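Local coordinates for putative sugar binding protein (Bacteroides vulgatus ATCC 8482, PDB 3KEZ) that probably binds sugars at the outer membrane as a calcium-containing member of the SusD family, at residues S41-Y46 with S79-Y84; Y47-V50 with D54-A57; T64-Y67 with N71-K74. One frame throughout, in Å; residues are numbered along the deposited sequence.

Contact 1: S41-Y46 with S79-Y84; sequences SGRLVY and SSHWSY. With EDO (1,2-ethanediol), chain G.
Arg43, in the first turn of helix 43-50, reaches across to the first turn of helix 80-96, a helix-to-helix contact of this SusD-family fold. Its CB lies 4.0 Å from NE2 of His81, oblique to the imidazole. With CG anti to the carbonyl carbon (chi1 -71°) and the chain extended from there to NE, the arm carries its charge past the histidine to Ser80. CD passes 3.5 Å from OG of Ser80, and NH1 donates to that OG at 2.8 Å, the hydroxyl lying almost in the guanidinium plane. A 1,2-ethanediol, probably from the crystallisation liquor, lies at the guanidinium end, accepting longer bonds from NH1 at O1 and NH2 at O2.

Beside this arm, Leu44 and His81 run past each other in opposite senses, the apolar CD2 of Leu44 3.8 Å from CD2 of His81. One water donates to Arg43 O at 2.6 Å and meets NE2 of His81, which the flat ring presents in its plane. Arginine suits its place because its aliphatic stem packs while its end bonds, serine because its short hydroxyl is an acceptor at the helix start. One charged-to-neutral hydrogen bond and a water bridge thus link the helices.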
loop_
_atom_site.group_PDB
_atom_site.type_symbol
_atom_site.label_atom_id
_atom_site.label_comp_id
_atom_site.label_asym_id
_atom_site.label_seq_id
_atom_site.Cartn_x
_atom_site.Cartn_y
_atom_site.Cartn_z
ATOM N N SER A 41 1.413 9.692 2.270
ATOM C CA SER A 41 0.259 10.541 2.010
ATOM C C SER A 41 0.151 10.865 0.514
ATOM O O SER A 41 -0.717 11.621 0.120
ATOM C CB SER A 41 0.319 11.804 2.867
ATOM O OG SER A 41 -0.205 11.595 4.162
ATOM N N GLY A 42 1.011 10.279 -0.321
ATOM C CA GLY A 42 0.919 10.544 -1.760
ATOM C C GLY A 42 1.617 9.525 -2.635
ATOM O O GLY A 42 1.056 8.475 -2.983
ATOM N N ARG A 43 2.869 9.810 -2.947
ATOM C CA ARG A 43 3.584 9.084 -4.007
ATOM C C ARG A 43 3.640 7.601 -3.825
ATOM O O ARG A 43 3.506 6.883 -4.818
ATOM C CB ARG A 43 5.004 9.651 -4.181
ATOM C CG ARG A 43 4.962 11.024 -4.806
ATOM C CD ARG A 43 6.355 11.595 -5.028
ATOM N NE ARG A 43 6.295 12.912 -5.641
ATOM C CZ ARG A 43 7.336 13.723 -5.781
ATOM N NH1 ARG A 43 8.517 13.351 -5.353
ATOM N NH2 ARG A 43 7.181 14.919 -6.335
ATOM N N LEU A 44 3.801 7.131 -2.570
ATOM C CA LEU A 44 3.870 5.681 -2.320
ATOM C C LEU A 44 2.511 5.017 -2.454
ATOM O O LEU A 44 2.433 3.821 -2.775
ATOM C CB LEU A 44 4.528 5.341 -0.963
ATOM C CG LEU A 44 5.998 5.821 -0.862
ATOM C CD1 LEU A 44 6.497 5.564 0.534
ATOM C CD2 LEU A 44 6.913 5.116 -1.883
ATOM N N VAL A 45 1.444 5.797 -2.332
ATOM C CA VAL A 45 0.128 5.255 -2.508
ATOM C C VAL A 45 -0.261 5.224 -3.966
ATOM O O VAL A 45 -0.644 4.188 -4.475
ATOM C CB VAL A 45 -0.916 5.976 -1.636
ATOM C CG1 VAL A 45 -2.271 5.259 -1.729
ATOM C CG2 VAL A 45 -0.416 5.981 -0.159
ATOM N N TYR A 46 -0.179 6.354 -4.667
ATOM C CA TYR A 46 -0.736 6.379 -5.990
ATOM C C TYR A 46 0.031 5.573 -7.028
ATOM O O TYR A 46 -0.520 5.265 -8.078
ATOM C CB TYR A 46 -1.010 7.794 -6.495
ATOM C CG TYR A 46 0.168 8.712 -6.822
ATOM C CD1 TYR A 46 1.022 8.449 -7.857
ATOM C CD2 TYR A 46 0.323 9.904 -6.156
ATOM C CE1 TYR A 46 2.057 9.328 -8.177
ATOM C CE2 TYR A 46 1.363 10.783 -6.457
ATOM C CZ TYR A 46 2.196 10.504 -7.493
ATOM O OH TYR A 46 3.203 11.391 -7.821
ATOM N N SER A 79 13.472 10.876 -6.899
ATOM C CA SER A 79 14.316 10.329 -5.834
ATOM C C SER A 79 13.639 10.125 -4.482
ATOM O O SER A 79 14.227 9.498 -3.620
ATOM C CB SER A 79 15.562 11.198 -5.619
ATOM O OG SER A 79 15.187 12.482 -5.175
ATOM N N SER A 80 12.422 10.642 -4.297
ATOM C CA SER A 80 11.734 10.652 -3.005
ATOM C C SER A 80 11.414 9.260 -2.458
ATOM O O SER A 80 11.512 9.041 -1.274
ATOM C CB SER A 80 10.418 11.425 -3.122
ATOM O OG SER A 80 9.747 11.093 -4.361
ATOM N N HIS A 81 10.994 8.347 -3.335
ATOM C CA HIS A 81 10.648 7.007 -2.909
ATOM C C HIS A 81 11.871 6.420 -2.232
ATOM O O HIS A 81 11.777 5.905 -1.138
ATOM C CB HIS A 81 10.237 6.114 -4.085
ATOM C CG HIS A 81 9.254 6.748 -5.030
ATOM N ND1 HIS A 81 9.605 7.729 -5.948
ATOM C CD2 HIS A 81 7.939 6.503 -5.226
ATOM C CE1 HIS A 81 8.538 8.063 -6.650
ATOM N NE2 HIS A 81 7.514 7.331 -6.234
ATOM N N TRP A 82 13.003 6.502 -2.923
ATOM C CA TRP A 82 14.271 5.984 -2.422
ATOM C C TRP A 82 14.713 6.619 -1.080
ATOM O O TRP A 82 14.924 5.905 -0.059
ATOM C CB TRP A 82 15.307 6.206 -3.536
ATOM C CG TRP A 82 16.636 5.594 -3.297
ATOM C CD1 TRP A 82 17.695 6.164 -2.682
ATOM C CD2 TRP A 82 17.056 4.273 -3.699
ATOM N NE1 TRP A 82 18.764 5.287 -2.666
ATOM C CE2 TRP A 82 18.389 4.116 -3.280
ATOM C CE3 TRP A 82 16.414 3.200 -4.338
ATOM C CZ2 TRP A 82 19.119 2.925 -3.509
ATOM C CZ3 TRP A 82 17.143 2.034 -4.581
ATOM C CH2 TRP A 82 18.481 1.910 -4.156
ATOM N N SER A 83 14.797 7.961 -1.091
ATOM C CA SER A 83 15.289 8.724 0.061
ATOM C C SER A 83 14.397 8.592 1.283
ATOM O O SER A 83 14.897 8.365 2.368
ATOM C CB SER A 83 15.557 10.211 -0.279
ATOM O OG SER A 83 14.598 10.780 -1.161
ATOM N N TYR A 84 13.074 8.691 1.095
ATOM C CA TYR A 84 12.154 8.614 2.205
ATOM C C TYR A 84 12.137 7.213 2.841
ATOM O O TYR A 84 12.224 7.075 4.061
ATOM C CB TYR A 84 10.739 9.043 1.783
ATOM C CG TYR A 84 10.516 10.527 1.907
ATOM C CD1 TYR A 84 11.114 11.398 1.024
ATOM C CD2 TYR A 84 9.716 11.065 2.944
ATOM C CE1 TYR A 84 10.954 12.763 1.143
ATOM C CE2 TYR A 84 9.557 12.456 3.083
ATOM C CZ TYR A 84 10.163 13.291 2.154
ATOM O OH TYR A 84 10.039 14.673 2.238
HETATM C C1 EDO G . 11.040 17.007 -5.799
HETATM O O1 EDO G . 10.792 15.608 -5.635
HETATM C C2 EDO G . 10.000 17.590 -6.745
HETATM O O2 EDO G . 9.633 16.607 -7.734
HETATM O O HOH W 1 4.723 7.597 -7.017
#

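Contact 2: Y47-V50 with D54-A57; sequences YGDV and DMQA
Asp49 and Met55, a selenomethionine in this crystal, lie side by side where the last turn of helix 43-50 meets strand 55-57, the outgoing arm of a tight helix-loop-strand connection. The strand pairs antiparallel with strand 284-286, whose Met284 touches Asp49, Val50 and Met55 and so helps to bury the corner.

The packing between the two segments is van der Waals contact of mixed character. SE of Met55 sits 4.0 Å from CB of Asp49 and equally near its CG, while the backbone carbonyls approach alongside, Asp49 O being 3.6 Å from Met55 O. The large, polarisable selenium of this long side chain suits the place because it makes the contact itself; the bend at chi3 (66°) turns CE away from Asp49 CB. Val50 adds a compact branched side chain, its CG1 4.3 Å from the backbone C of Gln56.

Polar groups are served mostly by other partners. Asp49 OD1 accepts from Ala394 N and OD2 takes a weak bond from Gly396 N, while the flank of the side chain lies against SE. One water bridges the backbones, donating to Asp49 O at 2.6 Å and accepting from Asp54 N at 2.9 Å. Gln56, whose side chain starts away from the helix, also gives its NE2 to Lys423 O; within the strand the same NE2 donates to Ala57 O at 3.2 Å, with an N-H...O angle of 167°.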
loop_
_atom_site.group_PDB
_atom_site.type_symbol
_atom_site.label_atom_id
_atom_site.label_comp_id
_atom_site.label_asym_id
_atom_site.label_seq_id
_atom_site.Cartn_x
_atom_site.Cartn_y
_atom_site.Cartn_z
ATOM N N TYR A 47 1.297 5.282 -6.765
ATOM C CA TYR A 47 2.167 4.602 -7.761
ATOM C C TYR A 47 1.468 3.382 -8.384
ATOM O O TYR A 47 1.324 3.281 -9.607
ATOM C CB TYR A 47 3.500 4.197 -7.126
ATOM C CG TYR A 47 4.496 3.577 -8.085
ATOM C CD1 TYR A 47 5.230 4.352 -8.944
ATOM C CD2 TYR A 47 4.685 2.187 -8.131
ATOM C CE1 TYR A 47 6.141 3.776 -9.837
ATOM C CE2 TYR A 47 5.570 1.614 -9.024
ATOM C CZ TYR A 47 6.319 2.401 -9.839
ATOM O OH TYR A 47 7.230 1.815 -10.683
ATOM N N GLY A 48 0.947 2.497 -7.539
ATOM C CA GLY A 48 0.374 1.259 -8.045
ATOM C C GLY A 48 -0.976 1.418 -8.746
ATOM O O GLY A 48 -1.488 0.449 -9.348
ATOM N N ASP A 49 -1.584 2.603 -8.636
ATOM C CA ASP A 49 -2.862 2.855 -9.310
ATOM C C ASP A 49 -2.650 3.423 -10.728
ATOM O O ASP A 49 -3.181 2.867 -11.707
ATOM C CB ASP A 49 -3.745 3.812 -8.486
ATOM C CG ASP A 49 -4.353 3.144 -7.248
ATOM O OD1 ASP A 49 -5.204 2.236 -7.383
ATOM O OD2 ASP A 49 -4.022 3.555 -6.129
ATOM N N VAL A 50 -1.854 4.494 -10.854
ATOM C CA VAL A 50 -1.745 5.166 -12.153
ATOM C C VAL A 50 -0.829 4.436 -13.120
ATOM O O VAL A 50 -0.844 4.735 -14.289
ATOM C CB VAL A 50 -1.342 6.628 -12.064
ATOM C CG1 VAL A 50 -2.344 7.353 -11.164
ATOM C CG2 VAL A 50 0.103 6.784 -11.551
ATOM N N ASP A 54 -6.819 0.855 -14.106
ATOM C CA ASP A 54 -8.096 1.253 -13.483
ATOM C C ASP A 54 -8.161 2.728 -13.096
ATOM O O ASP A 54 -9.254 3.286 -12.958
ATOM C CB ASP A 54 -8.423 0.364 -12.307
ATOM C CG ASP A 54 -8.785 -1.054 -12.707
ATOM O OD1 ASP A 54 -9.116 -1.286 -13.890
ATOM O OD2 ASP A 54 -8.830 -1.943 -11.796
HETATM N N MSE A 55 -6.994 3.370 -13.057
HETATM C CA MSE A 55 -6.846 4.816 -12.851
HETATM C C MSE A 55 -5.801 5.367 -13.801
HETATM O O MSE A 55 -4.940 4.633 -14.297
HETATM C CB MSE A 55 -6.479 5.146 -11.386
HETATM C CG MSE A 55 -7.530 4.624 -10.402
HETATM SE SE MSE A 55 -7.344 5.442 -8.690
HETATM C CE MSE A 55 -7.801 7.199 -9.267
ATOM N N GLN A 56 -5.882 6.672 -14.051
ATOM C CA GLN A 56 -4.969 7.330 -14.968
ATOM C C GLN A 56 -4.740 8.743 -14.488
ATOM O O GLN A 56 -5.535 9.255 -13.722
ATOM C CB GLN A 56 -5.583 7.382 -16.366
ATOM C CG GLN A 56 -6.976 7.997 -16.440
ATOM C CD GLN A 56 -7.434 8.133 -17.837
ATOM O OE1 GLN A 56 -8.115 7.264 -18.361
ATOM N NE2 GLN A 56 -7.023 9.212 -18.485
ATOM N N ALA A 57 -3.679 9.376 -14.980
ATOM C CA ALA A 57 -3.539 10.827 -14.886
ATOM C C ALA A 57 -4.649 11.478 -15.687
ATOM O O ALA A 57 -5.017 11.003 -16.778
ATOM C CB ALA A 57 -2.206 11.279 -15.425
HETATM O O HOH W 2 -5.002 0.971 -11.850
#

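Contact 3: T64-Y67 with N71-K74; sequences TGNY and NFTK
Asn66 and Asn71 are joined by two hydrogen bonds, one between backbones and one between side chains, which fold the chain back as it leaves the short helix 65-68. The first is a 6→1 backbone bond, from residue i+5 to residue i: Asn71 N donates to Asn66 O at 2.9 Å, nearly straight and in the carbonyl plane. The second bond runs from Asn71 ND2 to Asn66 OD1 at 3.0 Å. The acceptor is nearly in the amide plane of Asn71, whereas the donor stands well above the carbonyl plane of Asn66; the two amides are turned 39° against each other. Asn71 holds CG anti to the backbone N (chi1 -161°), a setting that brings ND2 within range of OD1. Asparagine suits both places, since one amide supplies the C=O and the other the N-H, and both are short enough to meet beside the backbone bond.

Outward from these bonds lies Phe72. CB of Asn66 rests over one face of its ring, toward the rim and 3.4 Å from CZ, in a CH-pi contact. The edge of the same ring points at the face of Tyr67, a T-shaped pair with centroids 4.9 Å apart and planes at 78°. Around the pair, Pro78 touches both rings, Leu440 packs on Phe72, and Tyr46 meets Tyr67 edge-to-face. The flat phenol thus offers one broad surface to the loop while also packing against helix 43-50. An alanine in place of Tyr67 would remove the ring that receives this edge, so Phe72 would probably lose its aromatic partner and be freer to turn. CE2 of Phe72 stands over the centre of the Tyr67 ring, 3.6 Å from CE2 of Tyr67.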
loop_
_atom_site.group_PDB
_atom_site.type_symbol
_atom_site.label_atom_id
_atom_site.label_comp_id
_atom_site.label_asym_id
_atom_site.label_seq_id
_atom_site.Cartn_x
_atom_site.Cartn_y
_atom_site.Cartn_z
ATOM N N THR A 64 0.696 13.039 -11.470
ATOM C CA THR A 64 0.752 11.586 -11.794
ATOM C C THR A 64 1.096 11.272 -13.246
ATOM O O THR A 64 1.285 10.089 -13.624
ATOM C CB THR A 64 -0.553 10.903 -11.454
ATOM O OG1 THR A 64 -1.654 11.607 -12.061
ATOM C CG2 THR A 64 -0.726 10.871 -9.954
ATOM N N GLY A 65 1.224 12.327 -14.047
ATOM C CA GLY A 65 1.357 12.193 -15.493
ATOM C C GLY A 65 2.534 11.322 -15.893
ATOM O O GLY A 65 2.350 10.341 -16.616
ATOM N N ASN A 66 3.734 11.641 -15.375
ATOM C CA ASN A 66 4.957 10.918 -15.759
ATOM C C ASN A 66 4.963 9.445 -15.270
ATOM O O ASN A 66 5.522 8.560 -15.942
ATOM C CB ASN A 66 6.189 11.623 -15.266
ATOM C CG ASN A 66 6.527 12.862 -16.077
ATOM O OD1 ASN A 66 6.202 12.988 -17.267
ATOM N ND2 ASN A 66 7.173 13.792 -15.421
ATOM N N TYR A 67 4.296 9.178 -14.151
ATOM C CA TYR A 67 4.095 7.774 -13.703
ATOM C C TYR A 67 3.147 7.008 -14.633
ATOM O O TYR A 67 3.471 5.910 -15.068
ATOM C CB TYR A 67 3.558 7.722 -12.274
ATOM C CG TYR A 67 4.483 8.399 -11.302
ATOM C CD1 TYR A 67 4.443 9.786 -11.102
ATOM C CD2 TYR A 67 5.452 7.669 -10.627
ATOM C CE1 TYR A 67 5.317 10.405 -10.176
ATOM C CE2 TYR A 67 6.314 8.274 -9.727
ATOM C CZ TYR A 67 6.243 9.631 -9.509
ATOM O OH TYR A 67 7.139 10.182 -8.625
ATOM N N ASN A 71 7.062 7.879 -18.254
ATOM C CA ASN A 71 7.851 8.869 -18.958
ATOM C C ASN A 71 9.176 9.180 -18.282
ATOM O O ASN A 71 9.846 10.123 -18.688
ATOM C CB ASN A 71 7.037 10.175 -19.066
ATOM C CG ASN A 71 7.538 11.086 -20.144
ATOM O OD1 ASN A 71 7.855 10.630 -21.234
ATOM N ND2 ASN A 71 7.601 12.394 -19.855
ATOM N N PHE A 72 9.568 8.458 -17.238
ATOM C CA PHE A 72 10.834 8.791 -16.556
ATOM C C PHE A 72 12.050 8.149 -17.214
ATOM O O PHE A 72 11.955 7.069 -17.838
ATOM C CB PHE A 72 10.827 8.419 -15.066
ATOM C CG PHE A 72 9.899 9.269 -14.210
ATOM C CD1 PHE A 72 10.090 10.626 -14.085
ATOM C CD2 PHE A 72 8.861 8.681 -13.518
ATOM C CE1 PHE A 72 9.250 11.399 -13.285
ATOM C CE2 PHE A 72 8.030 9.443 -12.725
ATOM C CZ PHE A 72 8.226 10.803 -12.607
ATOM N N THR A 73 13.182 8.833 -17.075
ATOM C CA THR A 73 14.477 8.365 -17.563
ATOM C C THR A 73 15.419 8.277 -16.385
ATOM O O THR A 73 15.124 8.792 -15.303
ATOM C CB THR A 73 15.186 9.354 -18.539
ATOM O OG1 THR A 73 15.696 10.466 -17.797
ATOM C CG2 THR A 73 14.270 9.843 -19.662
ATOM N N LYS A 74 16.588 7.673 -16.593
ATOM C CA LYS A 74 17.585 7.676 -15.505
ATOM C C LYS A 74 17.996 9.100 -15.110
ATOM O O LYS A 74 18.470 9.346 -14.004
ATOM C CB LYS A 74 18.805 6.819 -15.860
ATOM C CG LYS A 74 19.912 7.487 -16.645
ATOM C CD LYS A 74 19.619 7.608 -18.099
ATOM C CE LYS A 74 20.871 8.001 -18.855
ATOM N NZ LYS A 74 21.793 6.852 -18.852
#

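How the contacts relate
From the N terminus, the chain enters helix 43-50, whose first turn belongs to contact 1 and whose last turn belongs to contact 2. Contact 2 closes first, a short loop that brings strand 55-57 back against the helix. Contact 3 follows in series, closing another short loop after helix 65-68. Contact 1 closes last, when helix 80-96 returns to the start of helix 43-50, and its longer loop encloses both others. None of the loops cross. Tyr67 links the three: its OH packs 3.2 Å from CE1 of His81, while its ring and CB touch Tyr47 and Val50 of helix 43-50. The strand is reached by Ala57, whose CB packs 3.4 Å from OG1 of Thr64.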